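Local atomic coordinates of separin (Saccharomyces cerevisiae, PDB entry 5U1T), a protein that cleaves the MCD1/SCC1 subunit of cohesin as a caspase-like cysteine protease at anaphase onset, triggering chromosome segregation, and is held inactive by securin for most of the cell cycle. Residues Ile1132-Ile1137 and Pro1386-Leu1391; Ile1355-Leu1360 and Ser1563-Val1568; Phe1369-Leu1374 and Ile1382-Ser1387; Pro1491-Gly1496 and Glu1542-Lys1547; Tyr1515-Leu1518 and Met1524-Gly1527. One frame throughout, in Å; residues are numbered along the deposited sequence.

Interaction 1: residues Ile1132-Ile1137 and Pro1386-Leu1391; sequences INVITI and PSYVCL
The phenol ring of Y1388 is met obliquely by two methyl groups from strand 1132-1139. T1136 CG2 comes in beside the hydroxyl end, 3.2 Å from Y1388 OH and 3.7 Å from Y1388 CZ, and the two side chains cross at about a right angle. Further along the strand V1134 CG1 lies 4.3 Å from Y1388 CE1, a looser touch, while R1077 makes a cation-pi contact with the same ring. Because Y1388 CG stands anti to its carbonyl carbon (chi1 -67°), the ring swings from the helix start toward the strand. V1134 and T1136, two positions apart, project on the same side of the sheet that holds strands 1132-1139 and 1353-1362, and helix 1388-1397, which follows strand 1382-1385 in the chain, turns back to lie against that side, as helices do in alpha/beta folds. L1391, one turn further on, meets V1134 tip to tip, with L1391 CD2 3.6 Å from V1134 CG1. The helix begins with S1387 as N-cap, its OG accepting from C1390 N at 3.2 Å with an N-H...O angle of 153°, and D1074 OD1 accepts from Y1388 N.

Interaction 2: residues Ile1355-Leu1360 and Ser1563-Val1568; sequences IFHTFL and SVSYAV
S1565 and H1357 carry most of this small contact, with F1356 next in buried surface. S1565, in the first turn of helix 1564-1571, presents its hydroxyl to the edge of the imidazole, close to the ring plane: S1565 OG lies 3.4 Å from H1357 CE1. This is a polar touch without a hydrogen bond, for the oxygen faces a ring carbon; both imidazole nitrogens are engaged by others. H1357 ND1 is bonded to S1381 OG and NE2 to the hydroxyl of T1383, a pair of bonds that fixes the ring's rotation, while S1565 OG has a weak bond with I1382 O. The imidazole gets there with CG anti to the backbone N (chi1 -176°). From this position it also stands on the F1359 ring, with H1357 CD2 3.5 Å above that ring's plane and over its centre. F1356, more exposed, is partly covered by the helix; its carbonyl lies near the phenol of Y1566, with F1356 O 3.8 Å from Y1566 OH. The helix start is defined by S1563, an N-cap whose OG accepts from Y1566 N at 3.3 Å. Serine and threonine hydroxyls from just before and at the start of strand 1382-1385 thus gather about one histidine where a helix lying on the caspase-like six-stranded sheet touches the N-terminal part of strand 1353-1362, in the neighbouring seven-stranded sheet.

Interaction 3: residues Phe1369-Leu1374 and Ile1382-Ser1387; sequences FPWECL and ITRVPS
R1384 NH2 is gripped from two directions by the 1369-1374 loop. It donates to F1369 O at 2.8 Å, somewhat bent, and to E1372 OE1 at 2.8 Å, almost straight (171°) and onto the syn lone pair. The neighbouring R1384 NE pairs with E1372 OE2, completing a two-pronged salt bridge, although the modelled length of that second bond is doubtfully short. Carboxylate and guanidinium are nearly coplanar, 11° apart. A bend at chi2 (89°) turns the E1372 carboxylate toward the end of an arginine chain extended from CG to NE. W1371 CD1 sits 3.9 Å above one face of the R1384 guanidinium plane, and R1384 NH1 donates to H1367 O. A leucine in place of R1384 would probably strand the buried E1372 carboxylate without its countercharge and deprive F1369 O of this donor. Alongside, I1382 CG2 packs on the E1372 chain. The bridge thus pins the connection between two parallel neighbours of one sheet, strands 1353-1362 and 1382-1385, back onto the second of them, within the protease region.

Interaction 4: residues Pro1491-Gly1496 and Glu1542-Lys1547; sequences PSFLLG and EELFEK
L1544 and F1493 form one of two apolar pairs here, with L1544 CD1 3.5 Å from F1493 CE1 and approaching the ring obliquely. In the second pair, L1495 CD1 lies 3.4 Å from F1545 CZ, again at a slant to the ring. In both pairs the two side chains come from opposite directions. L1544 reaches across with CG anti to its backbone N (chi1 -165°). In the next shell, V1564 and L1526 pack on F1493, A1567 and V1568 on L1544, and the ring of F1550 meets that of F1545. On the other side, L1494 and L1495 are successive centres of inverse gamma turns, so the backbone curls beyond F1493 on its way to C1497, the active-site cysteine by similarity; the side chains of L1495 and C1497 are about 10 Å apart. No hydrogen bond or charge spans the contact, while K1547 and E1546 pair within the helix, so cohesion between helix 1534-1548 and segment 1491-1496 rests here on burial of hydrocarbon.

Interaction 5: residues Tyr1515-Leu1518 and Met1524-Gly1527; sequences YTYL and MVLG
Helix 1513-1519 lies over strand 1524-1528, closest where Y1517 CA stands 7.2 Å from V1525 CA. V1525 is the strand's side of the contact, and its two methyls divide the work. V1525 CG2 reaches Y1517 CB at 4.3 Å and so meets the root of the tyrosine, oblique to its ring. V1525 CG1, set between the backbone N and the carbonyl carbon (chi1 53°), faces the end of L1518 instead, with L1518 CD2 at 4.4 Å. One branched residue thereby touches two consecutive helix positions. The far end of Y1517 is tied elsewhere, OH to G1473 O, which steadies the phenol, while L1494 from the adjacent strand packs on both Y1517 and V1525. L1518 also touches Y1588 on the other neighbouring strand. The helix is the middle element of a beta-alpha-beta crossover that carries the chain from strand 1492-1494 to its parallel neighbour 1524-1528, within the six-stranded sheet consistent with a caspase-like fold.

How the interactions relate
From the N terminus, strand 1132-1139 opens the loop that interaction 1 closes at 1386-1391. Interaction 2 opens inside that loop, at 1355-1360, and closes only at 1563-1568, so the two cross; their strands pair in one sheet. Interaction 3, a short closure nested within interaction 2, ends on the same stretch as interaction 1, sharing P1386 and S1387. Interaction 4 follows interactions 1 and 3 in series and is also nested inside interaction 2, with interaction 5 inside it in turn. P1386 packs against L1518 and Y1515, linking interactions 1 and 3 to 5. V1564 and V1568 of interaction 2 pack on residues of interactions 4 and 5, so helix 1564-1571 links the sheet of strands 1132-1139 and 1353-1362 to the six-stranded sheet.

Interaction 1: residues Ile1132-Ile1137 and Pro1386-Leu1391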
# COMPACT_ATOMS: atom_id res chain seq x y z
N ILE A 1132 -35.95 -31.12 34.71
CA ILE A 1132 -34.51 -31.29 34.56
C ILE A 1132 -33.76 -30.21 35.31
O ILE A 1132 -34.32 -29.19 35.68
CB ILE A 1132 -34.06 -31.23 33.09
CG1 ILE A 1132 -34.66 -30.01 32.39
CG2 ILE A 1132 -34.42 -32.52 32.38
CD1 ILE A 1132 -34.12 -29.79 31.00
N ASN A 1133 -32.48 -30.47 35.54
CA ASN A 1133 -31.57 -29.43 35.97
C ASN A 1133 -30.72 -28.98 34.79
O ASN A 1133 -30.32 -29.80 33.94
CB ASN A 1133 -30.65 -29.90 37.09
CG ASN A 1133 -31.38 -30.08 38.40
OD1 ASN A 1133 -32.49 -29.58 38.59
ND2 ASN A 1133 -30.74 -30.77 39.33
N VAL A 1134 -30.48 -27.68 34.71
CA VAL A 1134 -29.54 -27.14 33.75
C VAL A 1134 -28.53 -26.34 34.54
O VAL A 1134 -28.84 -25.32 35.13
CB VAL A 1134 -30.23 -26.27 32.70
CG1 VAL A 1134 -29.36 -26.19 31.48
CG2 VAL A 1134 -31.57 -26.87 32.33
N ILE A 1135 -27.31 -26.84 34.58
CA ILE A 1135 -26.30 -26.31 35.47
C ILE A 1135 -25.09 -25.83 34.67
O ILE A 1135 -24.47 -26.62 33.95
CB ILE A 1135 -25.88 -27.36 36.49
CG1 ILE A 1135 -27.08 -27.74 37.35
CG2 ILE A 1135 -24.74 -26.87 37.34
CD1 ILE A 1135 -26.83 -28.82 38.37
N THR A 1136 -24.78 -24.54 34.77
CA THR A 1136 -23.60 -24.01 34.09
C THR A 1136 -22.38 -24.16 35.01
O THR A 1136 -22.50 -24.15 36.25
CB THR A 1136 -23.79 -22.53 33.66
OG1 THR A 1136 -23.99 -21.71 34.80
CG2 THR A 1136 -25.02 -22.39 32.79
N ILE A 1137 -21.23 -24.39 34.39
CA ILE A 1137 -19.94 -24.49 35.06
C ILE A 1137 -18.98 -23.56 34.32
O ILE A 1137 -18.67 -23.73 33.12
CB ILE A 1137 -19.38 -25.93 35.07
CG1 ILE A 1137 -20.41 -26.91 35.61
CG2 ILE A 1137 -18.07 -26.00 35.86
CD1 ILE A 1137 -19.89 -28.32 35.76
N PRO A 1386 -23.08 -26.54 24.95
CA PRO A 1386 -22.20 -25.36 25.02
C PRO A 1386 -22.90 -24.04 25.40
O PRO A 1386 -22.19 -23.11 25.76
CB PRO A 1386 -21.63 -25.28 23.60
CG PRO A 1386 -22.63 -25.96 22.73
CD PRO A 1386 -23.28 -27.02 23.57
N SER A 1387 -24.23 -23.98 25.36
CA SER A 1387 -24.95 -22.75 25.74
C SER A 1387 -26.47 -22.93 25.87
O SER A 1387 -27.03 -23.89 25.36
CB SER A 1387 -24.67 -21.66 24.71
OG SER A 1387 -25.28 -21.98 23.47
N TYR A 1388 -27.16 -21.98 26.51
CA TYR A 1388 -28.63 -22.03 26.60
C TYR A 1388 -29.30 -21.99 25.23
O TYR A 1388 -30.37 -22.60 25.03
CB TYR A 1388 -29.19 -20.88 27.43
CG TYR A 1388 -28.85 -20.90 28.90
CD1 TYR A 1388 -28.52 -22.08 29.54
CD2 TYR A 1388 -28.84 -19.72 29.64
CE1 TYR A 1388 -28.20 -22.10 30.88
CE2 TYR A 1388 -28.52 -19.73 30.98
CZ TYR A 1388 -28.20 -20.92 31.60
OH TYR A 1388 -27.88 -20.95 32.94
N VAL A 1389 -28.69 -21.25 24.31
CA VAL A 1389 -29.28 -21.08 22.99
C VAL A 1389 -29.20 -22.38 22.20
O VAL A 1389 -30.12 -22.71 21.45
CB VAL A 1389 -28.60 -19.93 22.19
CG1 VAL A 1389 -29.18 -19.84 20.78
CG2 VAL A 1389 -28.77 -18.59 22.92
N CYS A 1390 -28.12 -23.12 22.39
CA CYS A 1390 -27.97 -24.41 21.71
C CYS A 1390 -28.93 -25.47 22.30
O CYS A 1390 -29.60 -26.21 21.56
CB CYS A 1390 -26.53 -24.90 21.79
SG CYS A 1390 -26.31 -26.54 21.06
N LEU A 1391 -28.97 -25.54 23.62
CA LEU A 1391 -29.90 -26.42 24.29
C LEU A 1391 -31.32 -26.13 23.81
O LEU A 1391 -32.04 -27.05 23.39
CB LEU A 1391 -29.78 -26.27 25.82
CG LEU A 1391 -30.71 -27.17 26.64
CD1 LEU A 1391 -30.45 -28.64 26.32
CD2 LEU A 1391 -30.59 -26.89 28.14

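Interaction 2: residues Ile1355-Leu1360 and Ser1563-Val1568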
# COMPACT_ATOMS: atom_id res chain seq x y z
N ILE A 1355 -35.24 -35.40 39.47
CA ILE A 1355 -35.33 -34.85 38.13
C ILE A 1355 -34.91 -35.94 37.16
O ILE A 1355 -34.34 -36.96 37.56
CB ILE A 1355 -34.47 -33.56 37.95
CG1 ILE A 1355 -33.03 -33.75 38.43
CG2 ILE A 1355 -35.12 -32.38 38.67
CD1 ILE A 1355 -32.05 -34.20 37.35
N PHE A 1356 -35.21 -35.71 35.89
CA PHE A 1356 -35.11 -36.72 34.85
C PHE A 1356 -33.73 -36.77 34.19
O PHE A 1356 -33.26 -37.83 33.78
CB PHE A 1356 -36.19 -36.44 33.80
CG PHE A 1356 -36.18 -37.38 32.64
CD1 PHE A 1356 -35.40 -37.13 31.51
CD2 PHE A 1356 -37.00 -38.53 32.65
CE1 PHE A 1356 -35.39 -37.99 30.44
CE2 PHE A 1356 -37.02 -39.41 31.57
CZ PHE A 1356 -36.21 -39.14 30.47
N HIS A 1357 -33.10 -35.61 34.08
CA HIS A 1357 -31.84 -35.48 33.35
C HIS A 1357 -31.13 -34.20 33.74
O HIS A 1357 -31.76 -33.24 34.17
CB HIS A 1357 -32.10 -35.52 31.83
CG HIS A 1357 -30.85 -35.49 31.00
ND1 HIS A 1357 -29.96 -36.54 30.94
CD2 HIS A 1357 -30.33 -34.52 30.20
CE1 HIS A 1357 -28.96 -36.23 30.14
NE2 HIS A 1357 -29.16 -35.01 29.68
N THR A 1358 -29.82 -34.20 33.60
CA THR A 1358 -29.03 -33.02 33.90
C THR A 1358 -28.26 -32.53 32.71
O THR A 1358 -27.41 -33.24 32.18
CB THR A 1358 -28.04 -33.31 35.02
OG1 THR A 1358 -28.77 -33.66 36.20
CG2 THR A 1358 -27.17 -32.09 35.29
N PHE A 1359 -28.57 -31.31 32.28
CA PHE A 1359 -27.78 -30.65 31.25
C PHE A 1359 -26.69 -29.81 31.90
O PHE A 1359 -26.97 -28.92 32.71
CB PHE A 1359 -28.67 -29.79 30.35
CG PHE A 1359 -29.56 -30.60 29.44
CD1 PHE A 1359 -29.02 -31.29 28.36
CD2 PHE A 1359 -30.93 -30.66 29.65
CE1 PHE A 1359 -29.82 -32.03 27.53
CE2 PHE A 1359 -31.74 -31.41 28.82
CZ PHE A 1359 -31.19 -32.09 27.76
N LEU A 1360 -25.44 -30.12 31.58
CA LEU A 1360 -24.31 -29.29 31.97
C LEU A 1360 -23.92 -28.33 30.85
O LEU A 1360 -23.34 -28.73 29.84
CB LEU A 1360 -23.09 -30.13 32.34
CG LEU A 1360 -23.14 -31.01 33.57
CD1 LEU A 1360 -21.82 -31.74 33.70
CD2 LEU A 1360 -23.43 -30.16 34.77
N SER A 1563 -30.69 -45.21 27.99
CA SER A 1563 -30.33 -43.99 27.27
C SER A 1563 -28.82 -43.89 27.08
O SER A 1563 -28.07 -44.52 27.81
CB SER A 1563 -30.85 -42.76 28.02
OG SER A 1563 -30.12 -42.56 29.23
N VAL A 1564 -28.37 -43.08 26.12
CA VAL A 1564 -26.94 -42.92 25.87
C VAL A 1564 -26.25 -42.41 27.13
O VAL A 1564 -25.08 -42.70 27.37
CB VAL A 1564 -26.66 -41.94 24.66
CG1 VAL A 1564 -26.78 -40.48 25.08
CG2 VAL A 1564 -25.29 -42.21 24.06
N SER A 1565 -26.99 -41.68 27.96
CA SER A 1565 -26.44 -41.12 29.18
C SER A 1565 -26.17 -42.17 30.24
O SER A 1565 -25.02 -42.40 30.62
CB SER A 1565 -27.38 -40.06 29.73
OG SER A 1565 -27.37 -38.91 28.90
N TYR A 1566 -27.24 -42.80 30.73
CA TYR A 1566 -27.09 -43.88 31.70
C TYR A 1566 -26.16 -44.96 31.15
O TYR A 1566 -25.34 -45.51 31.89
CB TYR A 1566 -28.45 -44.49 32.09
CG TYR A 1566 -29.37 -43.60 32.92
CD1 TYR A 1566 -29.06 -43.25 34.23
CD2 TYR A 1566 -30.57 -43.14 32.40
CE1 TYR A 1566 -29.91 -42.43 34.99
CE2 TYR A 1566 -31.42 -42.33 33.15
CZ TYR A 1566 -31.09 -41.98 34.44
OH TYR A 1566 -31.95 -41.18 35.15
N ALA A 1567 -26.27 -45.26 29.86
CA ALA A 1567 -25.48 -46.31 29.24
C ALA A 1567 -23.99 -46.01 29.33
O ALA A 1567 -23.19 -46.91 29.51
CB ALA A 1567 -25.87 -46.52 27.79
N VAL A 1568 -23.63 -44.74 29.20
CA VAL A 1568 -22.23 -44.37 29.29
C VAL A 1568 -21.71 -44.49 30.72
O VAL A 1568 -20.67 -45.10 30.95
CB VAL A 1568 -22.00 -42.95 28.75
CG1 VAL A 1568 -20.66 -42.41 29.21
CG2 VAL A 1568 -22.09 -42.94 27.23

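Interaction 3: residues Phe1369-Leu1374 and Ile1382-Ser1387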
# COMPACT_ATOMS: atom_id res chain seq x y z
N PHE A 1369 -12.04 -30.59 31.74
CA PHE A 1369 -12.24 -31.37 32.97
C PHE A 1369 -13.32 -32.43 32.79
O PHE A 1369 -14.39 -32.16 32.27
CB PHE A 1369 -12.59 -30.46 34.16
CG PHE A 1369 -11.42 -29.70 34.71
CD1 PHE A 1369 -10.52 -30.32 35.57
CD2 PHE A 1369 -11.22 -28.35 34.38
CE1 PHE A 1369 -9.42 -29.61 36.09
CE2 PHE A 1369 -10.12 -27.64 34.89
CZ PHE A 1369 -9.22 -28.28 35.75
N PRO A 1370 -13.02 -33.66 33.21
CA PRO A 1370 -14.00 -34.75 33.16
C PRO A 1370 -14.99 -34.64 34.32
O PRO A 1370 -14.97 -35.48 35.22
CB PRO A 1370 -13.13 -36.00 33.27
CG PRO A 1370 -11.95 -35.55 34.08
CD PRO A 1370 -11.71 -34.11 33.72
N TRP A 1371 -15.83 -33.61 34.29
CA TRP A 1371 -16.74 -33.32 35.39
C TRP A 1371 -17.58 -34.53 35.76
O TRP A 1371 -17.79 -34.83 36.94
CB TRP A 1371 -17.65 -32.14 35.04
CG TRP A 1371 -16.92 -30.87 34.82
CD1 TRP A 1371 -16.74 -30.23 33.63
CD2 TRP A 1371 -16.24 -30.08 35.80
NE1 TRP A 1371 -16.00 -29.10 33.81
CE2 TRP A 1371 -15.68 -28.98 35.14
CE3 TRP A 1371 -16.06 -30.19 37.19
CZ2 TRP A 1371 -14.94 -28.00 35.80
CZ3 TRP A 1371 -15.32 -29.21 37.85
CH2 TRP A 1371 -14.78 -28.13 37.15
N GLU A 1372 -18.04 -35.23 34.73
CA GLU A 1372 -18.98 -36.32 34.89
C GLU A 1372 -18.41 -37.46 35.73
O GLU A 1372 -19.13 -38.35 36.13
CB GLU A 1372 -19.44 -36.84 33.52
CG GLU A 1372 -20.15 -35.79 32.66
CD GLU A 1372 -19.20 -34.96 31.77
OE1 GLU A 1372 -17.98 -34.95 32.02
OE2 GLU A 1372 -19.69 -34.32 30.81
N CYS A 1373 -17.12 -37.42 36.03
CA CYS A 1373 -16.54 -38.49 36.82
C CYS A 1373 -16.32 -38.13 38.29
O CYS A 1373 -15.89 -38.97 39.08
CB CYS A 1373 -15.26 -38.95 36.15
SG CYS A 1373 -15.67 -39.78 34.54
N LEU A 1374 -16.64 -36.89 38.67
CA LEU A 1374 -16.72 -36.54 40.09
C LEU A 1374 -17.76 -37.44 40.79
O LEU A 1374 -18.78 -37.81 40.19
CB LEU A 1374 -17.08 -35.06 40.25
CG LEU A 1374 -15.99 -34.12 39.72
CD1 LEU A 1374 -16.29 -32.66 40.02
CD2 LEU A 1374 -14.64 -34.52 40.27
N ILE A 1382 -26.33 -37.51 32.31
CA ILE A 1382 -25.84 -36.19 31.93
C ILE A 1382 -25.42 -36.09 30.46
O ILE A 1382 -24.72 -36.97 29.95
CB ILE A 1382 -24.62 -35.78 32.80
CG1 ILE A 1382 -25.01 -35.71 34.28
CG2 ILE A 1382 -24.01 -34.47 32.34
CD1 ILE A 1382 -23.84 -35.46 35.19
N THR A 1383 -25.85 -35.02 29.80
CA THR A 1383 -25.19 -34.58 28.57
C THR A 1383 -24.67 -33.16 28.78
O THR A 1383 -25.21 -32.40 29.57
CB THR A 1383 -26.13 -34.61 27.35
OG1 THR A 1383 -27.37 -33.95 27.66
CG2 THR A 1383 -26.42 -36.03 26.93
N ARG A 1384 -23.60 -32.83 28.06
CA ARG A 1384 -23.08 -31.47 28.00
C ARG A 1384 -23.71 -30.64 26.89
O ARG A 1384 -24.16 -31.16 25.88
CB ARG A 1384 -21.58 -31.49 27.79
CG ARG A 1384 -20.82 -32.16 28.87
CD ARG A 1384 -19.41 -31.74 28.79
NE ARG A 1384 -18.57 -32.47 29.72
CZ ARG A 1384 -17.28 -32.23 29.86
NH1 ARG A 1384 -16.70 -31.28 29.15
NH2 ARG A 1384 -16.56 -32.94 30.72
N VAL A 1385 -23.74 -29.34 27.10
CA VAL A 1385 -24.21 -28.42 26.07
C VAL A 1385 -23.33 -27.17 26.10
O VAL A 1385 -22.81 -26.82 27.15
CB VAL A 1385 -25.71 -28.10 26.28
CG1 VAL A 1385 -25.98 -26.65 26.08
CG2 VAL A 1385 -26.57 -28.96 25.37
N PRO A 1386 -23.08 -26.54 24.95
CA PRO A 1386 -22.20 -25.36 25.02
C PRO A 1386 -22.90 -24.04 25.40
O PRO A 1386 -22.19 -23.11 25.76
CB PRO A 1386 -21.63 -25.28 23.60
CG PRO A 1386 -22.63 -25.96 22.73
CD PRO A 1386 -23.28 -27.02 23.57
N SER A 1387 -24.23 -23.98 25.36
CA SER A 1387 -24.95 -22.75 25.74
C SER A 1387 -26.47 -22.93 25.87
O SER A 1387 -27.03 -23.89 25.36
CB SER A 1387 -24.67 -21.66 24.71
OG SER A 1387 -25.28 -21.98 23.47

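Interaction 4: residues Pro1491-Gly1496 and Glu1542-Lys1547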
# COMPACT_ATOMS: atom_id res chain seq x y z
N PRO A 1491 -26.99 -38.60 14.99
CA PRO A 1491 -26.37 -38.89 16.29
C PRO A 1491 -25.07 -39.66 16.08
O PRO A 1491 -25.09 -40.72 15.48
CB PRO A 1491 -27.42 -39.74 17.00
CG PRO A 1491 -28.72 -39.26 16.44
CD PRO A 1491 -28.43 -38.90 14.99
N SER A 1492 -23.94 -39.13 16.54
CA SER A 1492 -22.66 -39.74 16.21
C SER A 1492 -21.92 -40.34 17.41
O SER A 1492 -21.79 -39.70 18.45
CB SER A 1492 -21.78 -38.72 15.51
OG SER A 1492 -22.45 -38.17 14.40
N PHE A 1493 -21.45 -41.57 17.25
CA PHE A 1493 -20.53 -42.18 18.21
C PHE A 1493 -19.08 -42.04 17.70
O PHE A 1493 -18.55 -42.94 17.05
CB PHE A 1493 -20.86 -43.67 18.43
CG PHE A 1493 -22.13 -43.90 19.21
CD1 PHE A 1493 -22.22 -43.56 20.55
CD2 PHE A 1493 -23.23 -44.48 18.62
CE1 PHE A 1493 -23.38 -43.77 21.26
CE2 PHE A 1493 -24.40 -44.70 19.34
CZ PHE A 1493 -24.48 -44.34 20.66
N LEU A 1494 -18.46 -40.90 17.98
CA LEU A 1494 -17.06 -40.66 17.60
C LEU A 1494 -16.10 -41.42 18.51
O LEU A 1494 -15.34 -40.80 19.26
CB LEU A 1494 -16.74 -39.15 17.65
CG LEU A 1494 -16.90 -38.29 16.40
CD1 LEU A 1494 -18.32 -38.27 15.93
CD2 LEU A 1494 -16.42 -36.87 16.67
N LEU A 1495 -16.13 -42.74 18.47
CA LEU A 1495 -15.35 -43.54 19.43
C LEU A 1495 -13.86 -43.66 19.06
O LEU A 1495 -13.37 -44.77 18.85
CB LEU A 1495 -15.95 -44.94 19.57
CG LEU A 1495 -17.48 -45.05 19.56
CD1 LEU A 1495 -17.95 -46.52 19.61
CD2 LEU A 1495 -18.07 -44.26 20.70
N GLY A 1496 -13.15 -42.54 19.00
CA GLY A 1496 -11.72 -42.57 18.70
C GLY A 1496 -10.87 -41.66 19.57
O GLY A 1496 -11.40 -40.80 20.27
N GLU A 1542 -18.02 -51.85 23.42
CA GLU A 1542 -18.78 -53.09 23.44
C GLU A 1542 -19.89 -52.98 24.48
O GLU A 1542 -21.06 -53.26 24.20
CB GLU A 1542 -17.86 -54.29 23.74
CG GLU A 1542 -18.44 -55.68 23.48
CD GLU A 1542 -17.76 -56.75 24.33
OE1 GLU A 1542 -16.70 -56.44 24.92
OE2 GLU A 1542 -18.29 -57.88 24.43
N GLU A 1543 -19.52 -52.53 25.67
CA GLU A 1543 -20.46 -52.39 26.76
C GLU A 1543 -21.52 -51.32 26.49
O GLU A 1543 -22.69 -51.47 26.84
CB GLU A 1543 -19.71 -52.07 28.05
CG GLU A 1543 -20.59 -52.00 29.27
CD GLU A 1543 -21.23 -53.33 29.64
OE1 GLU A 1543 -20.83 -54.38 29.08
OE2 GLU A 1543 -22.14 -53.32 30.52
N LEU A 1544 -21.09 -50.24 25.85
CA LEU A 1544 -21.97 -49.11 25.53
C LEU A 1544 -23.10 -49.54 24.60
O LEU A 1544 -24.27 -49.26 24.85
CB LEU A 1544 -21.14 -47.99 24.90
CG LEU A 1544 -21.69 -46.57 24.78
CD1 LEU A 1544 -22.38 -46.36 23.46
CD2 LEU A 1544 -22.61 -46.24 25.93
N PHE A 1545 -22.72 -50.24 23.53
CA PHE A 1545 -23.67 -50.79 22.55
C PHE A 1545 -24.66 -51.76 23.19
O PHE A 1545 -25.87 -51.70 22.93
CB PHE A 1545 -22.93 -51.50 21.42
CG PHE A 1545 -21.99 -50.62 20.64
CD1 PHE A 1545 -22.22 -49.27 20.50
CD2 PHE A 1545 -20.88 -51.17 20.02
CE1 PHE A 1545 -21.35 -48.48 19.77
CE2 PHE A 1545 -20.01 -50.38 19.29
CZ PHE A 1545 -20.25 -49.04 19.17
N GLU A 1546 -24.15 -52.68 24.00
CA GLU A 1546 -25.00 -53.71 24.58
C GLU A 1546 -26.02 -53.11 25.53
O GLU A 1546 -27.19 -53.48 25.49
CB GLU A 1546 -24.16 -54.76 25.30
CG GLU A 1546 -24.71 -56.18 25.13
CD GLU A 1546 -25.97 -56.43 25.97
OE1 GLU A 1546 -26.20 -55.69 26.97
OE2 GLU A 1546 -26.72 -57.39 25.64
N LYS A 1547 -25.59 -52.17 26.37
CA LYS A 1547 -26.51 -51.55 27.33
C LYS A 1547 -27.56 -50.66 26.64
O LYS A 1547 -28.69 -50.52 27.13
CB LYS A 1547 -25.73 -50.74 28.38
CG LYS A 1547 -24.94 -51.58 29.40
CD LYS A 1547 -25.78 -51.95 30.63
CE LYS A 1547 -25.53 -53.38 31.11
NZ LYS A 1547 -26.01 -54.43 30.15

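Interaction 5: residues Tyr1515-Leu1518 and Met1524-Gly1527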
# COMPACT_ATOMS: atom_id res chain seq x y z
N TYR A 1515 -17.57 -29.33 18.48
CA TYR A 1515 -18.35 -28.15 18.19
C TYR A 1515 -18.80 -28.12 16.75
O TYR A 1515 -19.84 -27.58 16.44
CB TYR A 1515 -17.52 -26.89 18.41
CG TYR A 1515 -17.39 -26.43 19.83
CD1 TYR A 1515 -18.10 -27.02 20.84
CD2 TYR A 1515 -16.54 -25.40 20.15
CE1 TYR A 1515 -17.96 -26.59 22.14
CE2 TYR A 1515 -16.40 -24.97 21.44
CZ TYR A 1515 -17.12 -25.57 22.42
OH TYR A 1515 -16.97 -25.13 23.69
N THR A 1516 -18.00 -28.68 15.86
CA THR A 1516 -18.37 -28.67 14.47
C THR A 1516 -19.61 -29.51 14.23
O THR A 1516 -20.50 -29.09 13.51
CB THR A 1516 -17.23 -29.06 13.54
OG1 THR A 1516 -17.18 -30.47 13.41
CG2 THR A 1516 -15.94 -28.59 14.08
N TYR A 1517 -19.70 -30.68 14.83
CA TYR A 1517 -20.87 -31.50 14.65
C TYR A 1517 -22.07 -30.78 15.17
O TYR A 1517 -23.08 -30.72 14.52
CB TYR A 1517 -20.73 -32.83 15.35
CG TYR A 1517 -19.97 -33.85 14.57
CD1 TYR A 1517 -18.66 -33.65 14.25
CD2 TYR A 1517 -20.56 -35.02 14.18
CE1 TYR A 1517 -17.95 -34.59 13.55
CE2 TYR A 1517 -19.86 -35.96 13.47
CZ TYR A 1517 -18.56 -35.73 13.16
OH TYR A 1517 -17.84 -36.66 12.45
N LEU A 1518 -21.96 -30.20 16.35
CA LEU A 1518 -23.11 -29.50 16.90
C LEU A 1518 -23.60 -28.47 15.89
O LEU A 1518 -24.81 -28.31 15.69
CB LEU A 1518 -22.76 -28.83 18.22
CG LEU A 1518 -22.68 -29.80 19.40
CD1 LEU A 1518 -22.20 -29.11 20.68
CD2 LEU A 1518 -24.04 -30.40 19.60
N MET A 1524 -26.80 -35.16 19.06
CA MET A 1524 -26.13 -35.97 20.09
C MET A 1524 -24.81 -36.46 19.53
O MET A 1524 -24.80 -37.25 18.59
CB MET A 1524 -26.99 -37.17 20.53
CG MET A 1524 -26.49 -37.94 21.77
SD MET A 1524 -24.92 -38.84 21.67
CE MET A 1524 -25.23 -39.90 20.27
N VAL A 1525 -23.71 -36.01 20.09
CA VAL A 1525 -22.41 -36.45 19.62
C VAL A 1525 -21.56 -36.88 20.80
O VAL A 1525 -21.50 -36.20 21.82
CB VAL A 1525 -21.69 -35.36 18.81
CG1 VAL A 1525 -21.62 -34.05 19.59
CG2 VAL A 1525 -20.30 -35.82 18.40
N LEU A 1526 -20.93 -38.03 20.65
CA LEU A 1526 -20.19 -38.64 21.74
C LEU A 1526 -18.73 -38.87 21.34
O LEU A 1526 -18.47 -39.54 20.34
CB LEU A 1526 -20.87 -39.96 22.13
CG LEU A 1526 -20.41 -40.80 23.33
CD1 LEU A 1526 -21.55 -41.74 23.77
CD2 LEU A 1526 -19.16 -41.61 22.97
N GLY A 1527 -17.79 -38.31 22.10
CA GLY A 1527 -16.38 -38.47 21.81
C GLY A 1527 -15.52 -38.62 23.04
O GLY A 1527 -16.04 -38.71 24.14